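Local coordinates for endo-beta-1,2-glucanase (Talaromyces funiculosus, PDB 6IMV), which hydrolyses beta-1,2-glucans at internal linkages as an endo-acting glycoside hydrolase, at residues L27-E41 / F392-M404. Sequence-based numbering, arbitrary orientation.
Sequences LQNPSKFINDVLFWE and FDKGVGMAWWRNM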
# COMPACT_ATOMS: atom_id res chain seq x y z
N LEU A 27 -21.21 0.70 12.77
CA LEU A 27 -22.02 1.01 11.59
C LEU A 27 -22.88 2.26 11.82
O LEU A 27 -23.16 2.99 10.88
CB LEU A 27 -22.90 -0.20 11.25
CG LEU A 27 -22.15 -1.46 10.84
CD1 LEU A 27 -23.14 -2.58 10.53
CD2 LEU A 27 -21.24 -1.17 9.64
N GLN A 28 -23.31 2.50 13.06
CA GLN A 28 -24.14 3.67 13.40
C GLN A 28 -23.31 4.96 13.33
O GLN A 28 -23.86 6.00 13.05
CB GLN A 28 -24.74 3.54 14.80
CG GLN A 28 -25.95 2.62 14.85
CD GLN A 28 -26.26 2.13 16.24
OE1 GLN A 28 -25.63 2.51 17.23
NE2 GLN A 28 -27.24 1.25 16.32
N ASN A 29 -22.01 4.88 13.62
CA ASN A 29 -21.14 6.07 13.60
C ASN A 29 -19.72 5.67 13.21
O ASN A 29 -18.82 5.66 14.04
CB ASN A 29 -21.15 6.80 14.95
CG ASN A 29 -20.53 8.18 14.87
OD1 ASN A 29 -19.94 8.56 13.85
ND2 ASN A 29 -20.66 8.94 15.95
N PRO A 30 -19.46 5.37 11.92
CA PRO A 30 -18.12 4.96 11.49
C PRO A 30 -17.04 6.00 11.84
O PRO A 30 -15.93 5.63 12.19
CB PRO A 30 -18.26 4.80 9.97
CG PRO A 30 -19.73 4.55 9.75
CD PRO A 30 -20.44 5.35 10.83
N SER A 31 -17.39 7.28 11.71
CA SER A 31 -16.45 8.38 11.93
C SER A 31 -15.90 8.36 13.35
O SER A 31 -14.71 8.60 13.56
CB SER A 31 -17.08 9.70 11.61
OG SER A 31 -17.17 9.83 10.21
N LYS A 32 -16.77 8.09 14.33
CA LYS A 32 -16.34 8.09 15.71
C LYS A 32 -15.30 6.99 15.92
O LYS A 32 -14.27 7.20 16.56
CB LYS A 32 -17.51 7.91 16.68
CG LYS A 32 -17.07 7.91 18.13
CD LYS A 32 -18.17 7.81 19.16
CE LYS A 32 -17.57 7.52 20.52
NZ LYS A 32 -18.62 7.39 21.56
N PHE A 33 -15.60 5.80 15.39
CA PHE A 33 -14.69 4.65 15.51
C PHE A 33 -13.37 4.97 14.79
O PHE A 33 -12.31 4.75 15.33
CB PHE A 33 -15.35 3.39 14.95
CG PHE A 33 -14.53 2.14 15.16
CD1 PHE A 33 -14.53 1.48 16.38
CD2 PHE A 33 -13.74 1.62 14.14
CE1 PHE A 33 -13.78 0.34 16.58
CE2 PHE A 33 -12.98 0.48 14.34
CZ PHE A 33 -12.99 -0.16 15.56
N ILE A 34 -13.47 5.53 13.58
CA ILE A 34 -12.28 5.83 12.77
C ILE A 34 -11.38 6.84 13.50
O ILE A 34 -10.16 6.77 13.40
CB ILE A 34 -12.71 6.30 11.37
CG1 ILE A 34 -13.13 5.11 10.51
CG2 ILE A 34 -11.62 7.12 10.71
CD1 ILE A 34 -13.89 5.47 9.27
N ASN A 35 -12.00 7.77 14.23
CA ASN A 35 -11.28 8.77 15.02
C ASN A 35 -10.39 8.08 16.06
O ASN A 35 -9.27 8.53 16.34
CB ASN A 35 -12.28 9.74 15.65
CG ASN A 35 -11.63 10.91 16.34
OD1 ASN A 35 -10.92 11.69 15.70
ND2 ASN A 35 -11.90 11.06 17.62
N ASP A 36 -10.90 7.00 16.66
CA ASP A 36 -10.13 6.22 17.64
C ASP A 36 -9.00 5.47 16.92
O ASP A 36 -7.86 5.44 17.41
CB ASP A 36 -11.03 5.29 18.44
CG ASP A 36 -11.88 6.04 19.46
OD1 ASP A 36 -11.61 7.23 19.66
OD2 ASP A 36 -12.79 5.43 20.03
N VAL A 37 -9.33 4.88 15.77
CA VAL A 37 -8.38 4.11 14.96
C VAL A 37 -7.16 4.98 14.62
O VAL A 37 -6.02 4.56 14.84
CB VAL A 37 -9.04 3.54 13.70
CG1 VAL A 37 -7.99 3.00 12.72
CG2 VAL A 37 -10.07 2.48 14.03
N LEU A 38 -7.42 6.18 14.09
CA LEU A 38 -6.36 7.05 13.61
C LEU A 38 -5.41 7.45 14.75
O LEU A 38 -4.20 7.54 14.54
CB LEU A 38 -6.98 8.29 12.97
CG LEU A 38 -7.63 8.07 11.61
CD1 LEU A 38 -8.50 9.26 11.24
CD2 LEU A 38 -6.57 7.81 10.55
N PHE A 39 -5.98 7.70 15.94
CA PHE A 39 -5.21 8.11 17.13
C PHE A 39 -4.14 7.06 17.44
O PHE A 39 -2.96 7.39 17.58
CB PHE A 39 -6.13 8.33 18.34
CG PHE A 39 -5.41 8.77 19.58
CD1 PHE A 39 -5.15 10.12 19.80
CD2 PHE A 39 -4.97 7.86 20.53
CE1 PHE A 39 -4.47 10.54 20.93
CE2 PHE A 39 -4.30 8.27 21.67
CZ PHE A 39 -4.05 9.62 21.87
N TRP A 40 -4.56 5.80 17.53
CA TRP A 40 -3.63 4.73 17.91
C TRP A 40 -2.71 4.34 16.75
O TRP A 40 -1.52 4.05 16.98
CB TRP A 40 -4.38 3.56 18.54
CG TRP A 40 -4.76 3.90 19.94
CD1 TRP A 40 -5.98 4.31 20.39
CD2 TRP A 40 -3.86 3.98 21.07
NE1 TRP A 40 -5.91 4.61 21.72
CE2 TRP A 40 -4.63 4.42 22.17
CE3 TRP A 40 -2.50 3.72 21.26
CZ2 TRP A 40 -4.08 4.58 23.44
CZ3 TRP A 40 -1.95 3.88 22.52
CH2 TRP A 40 -2.74 4.30 23.59
N GLU A 41 -3.23 4.37 15.52
CA GLU A 41 -2.39 4.13 14.34
C GLU A 41 -1.23 5.13 14.31
O GLU A 41 -0.10 4.77 13.97
CB GLU A 41 -3.22 4.21 13.05
CG GLU A 41 -4.06 2.97 12.76
CD GLU A 41 -3.38 1.65 13.05
OE1 GLU A 41 -2.32 1.37 12.46
OE2 GLU A 41 -3.92 0.91 13.89
N PHE A 392 -15.01 1.94 -0.40
CA PHE A 392 -16.42 1.88 -0.81
C PHE A 392 -17.39 2.09 0.36
O PHE A 392 -18.47 2.65 0.17
CB PHE A 392 -16.72 0.56 -1.53
CG PHE A 392 -16.19 0.55 -2.94
CD1 PHE A 392 -16.86 1.24 -3.94
CD2 PHE A 392 -15.00 -0.09 -3.25
CE1 PHE A 392 -16.35 1.27 -5.22
CE2 PHE A 392 -14.49 -0.06 -4.54
CZ PHE A 392 -15.17 0.63 -5.52
N ASP A 393 -17.03 1.60 1.55
CA ASP A 393 -17.95 1.63 2.68
C ASP A 393 -17.12 1.56 3.97
O ASP A 393 -16.72 0.49 4.39
CB ASP A 393 -18.97 0.51 2.56
CG ASP A 393 -20.05 0.50 3.63
OD1 ASP A 393 -19.77 0.98 4.76
OD2 ASP A 393 -21.17 0.03 3.31
N LYS A 394 -16.87 2.71 4.59
CA LYS A 394 -15.96 2.79 5.72
C LYS A 394 -16.57 2.08 6.94
O LYS A 394 -15.81 1.56 7.75
CB LYS A 394 -15.49 4.23 5.93
CG LYS A 394 -16.53 5.26 6.30
CD LYS A 394 -16.01 6.68 6.10
CE LYS A 394 -16.83 7.70 6.87
NZ LYS A 394 -16.37 9.08 6.59
N GLY A 395 -17.90 2.03 7.06
CA GLY A 395 -18.55 1.30 8.14
C GLY A 395 -18.27 -0.19 8.06
O GLY A 395 -17.82 -0.80 9.04
N VAL A 396 -18.53 -0.76 6.89
CA VAL A 396 -18.33 -2.18 6.67
C VAL A 396 -16.83 -2.49 6.83
O VAL A 396 -16.48 -3.42 7.55
CB VAL A 396 -18.89 -2.64 5.31
CG1 VAL A 396 -18.46 -4.05 4.97
CG2 VAL A 396 -20.41 -2.53 5.26
N GLY A 397 -15.98 -1.68 6.18
CA GLY A 397 -14.53 -1.78 6.32
C GLY A 397 -14.10 -1.87 7.78
O GLY A 397 -13.37 -2.79 8.18
N MET A 398 -14.58 -0.92 8.57
CA MET A 398 -14.20 -0.80 9.98
C MET A 398 -14.83 -1.91 10.84
O MET A 398 -14.26 -2.29 11.85
CB MET A 398 -14.58 0.57 10.53
CG MET A 398 -13.65 1.67 10.06
SD MET A 398 -11.94 1.36 10.55
CE MET A 398 -11.28 0.78 8.99
N ALA A 399 -16.00 -2.42 10.43
CA ALA A 399 -16.60 -3.57 11.12
C ALA A 399 -15.67 -4.79 11.00
O ALA A 399 -15.42 -5.49 12.00
CB ALA A 399 -17.98 -3.87 10.58
N TRP A 400 -15.15 -5.02 9.79
CA TRP A 400 -14.24 -6.13 9.55
C TRP A 400 -12.92 -5.92 10.31
O TRP A 400 -12.39 -6.84 10.93
CB TRP A 400 -14.01 -6.34 8.05
CG TRP A 400 -15.14 -7.08 7.42
CD1 TRP A 400 -16.19 -6.55 6.73
CD2 TRP A 400 -15.34 -8.50 7.42
NE1 TRP A 400 -17.03 -7.55 6.31
CE2 TRP A 400 -16.54 -8.75 6.72
CE3 TRP A 400 -14.64 -9.58 7.97
CZ2 TRP A 400 -17.03 -10.04 6.53
CZ3 TRP A 400 -15.13 -10.86 7.78
CH2 TRP A 400 -16.31 -11.08 7.08
N TRP A 401 -12.42 -4.68 10.26
CA TRP A 401 -11.23 -4.26 10.99
C TRP A 401 -11.39 -4.57 12.49
O TRP A 401 -10.53 -5.19 13.11
CB TRP A 401 -10.96 -2.78 10.74
CG TRP A 401 -9.63 -2.29 11.22
CD1 TRP A 401 -8.49 -2.15 10.48
CD2 TRP A 401 -9.30 -1.82 12.54
NE1 TRP A 401 -7.49 -1.62 11.25
CE2 TRP A 401 -7.95 -1.42 12.52
CE3 TRP A 401 -10.01 -1.71 13.74
CZ2 TRP A 401 -7.30 -0.93 13.65
CZ3 TRP A 401 -9.37 -1.22 14.86
CH2 TRP A 401 -8.04 -0.83 14.81
N ARG A 402 -12.52 -4.12 13.07
CA ARG A 402 -12.83 -4.30 14.48
C ARG A 402 -12.82 -5.80 14.82
O ARG A 402 -12.21 -6.22 15.81
CB ARG A 402 -14.19 -3.68 14.82
CG ARG A 402 -14.67 -3.98 16.23
CD ARG A 402 -16.04 -3.40 16.55
NE ARG A 402 -16.59 -3.98 17.77
CZ ARG A 402 -17.02 -5.23 17.89
NH1 ARG A 402 -17.15 -6.01 16.83
NH2 ARG A 402 -17.30 -5.72 19.09
N ASN A 403 -13.52 -6.59 14.00
CA ASN A 403 -13.68 -8.03 14.21
C ASN A 403 -12.30 -8.70 14.40
O ASN A 403 -12.10 -9.50 15.32
CB ASN A 403 -14.48 -8.70 13.10
CG ASN A 403 -15.09 -10.02 13.54
OD1 ASN A 403 -16.01 -10.02 14.35
ND2 ASN A 403 -14.60 -11.13 13.02
N MET A 404 -11.35 -8.35 13.54
CA MET A 404 -9.99 -8.87 13.63
C MET A 404 -9.24 -8.24 14.81
O MET A 404 -8.56 -8.95 15.55
CB MET A 404 -9.25 -8.64 12.31
CG MET A 404 -9.81 -9.48 11.18
SD MET A 404 -8.93 -9.24 9.63
CE MET A 404 -9.98 -8.03 8.81
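F33 and W401 meet obliquely, their planes 76° apart, with F33 CE2 3.7 Å from W401 CE3. F33, V37 and E41, about one turn apart along helix 30-41, each touch the W401 indole. V37 CG2 lies over one face of its six-membered ring, toward the rim, 4.1 Å from the centroid, a CH-pi contact. W401 reaches this place because its CG is anti to the backbone N (chi1 -169°). An alanine here is likely to open a gap beside F33 and leave the V37 methyl without its aromatic face.

M398 adds a Met-aromatic contact, its SD at the edge of the F33 ring, 5.2 Å from the centroid. The bent M398 chain also crosses I34, with CG 3.5 Å from I34 CG1. Where the helices begin, P30 CG rests on G395 CA at 3.8 Å. L27 CD2 packs against the G395 carbonyl. K394 lays its CB and CG against I34 CD1.

The buried E41 carboxylate is satisfied: OE2, in the indole plane at its edge, accepts from S416 N, while OE1 pairs with K436.

Helices 30-41 and 394-404, far apart in sequence, cross at 49° through apolar side chains, with helix 433-443 packed alongside, consistent with an (alpha/alpha)6-barrel fold as in related glucanases.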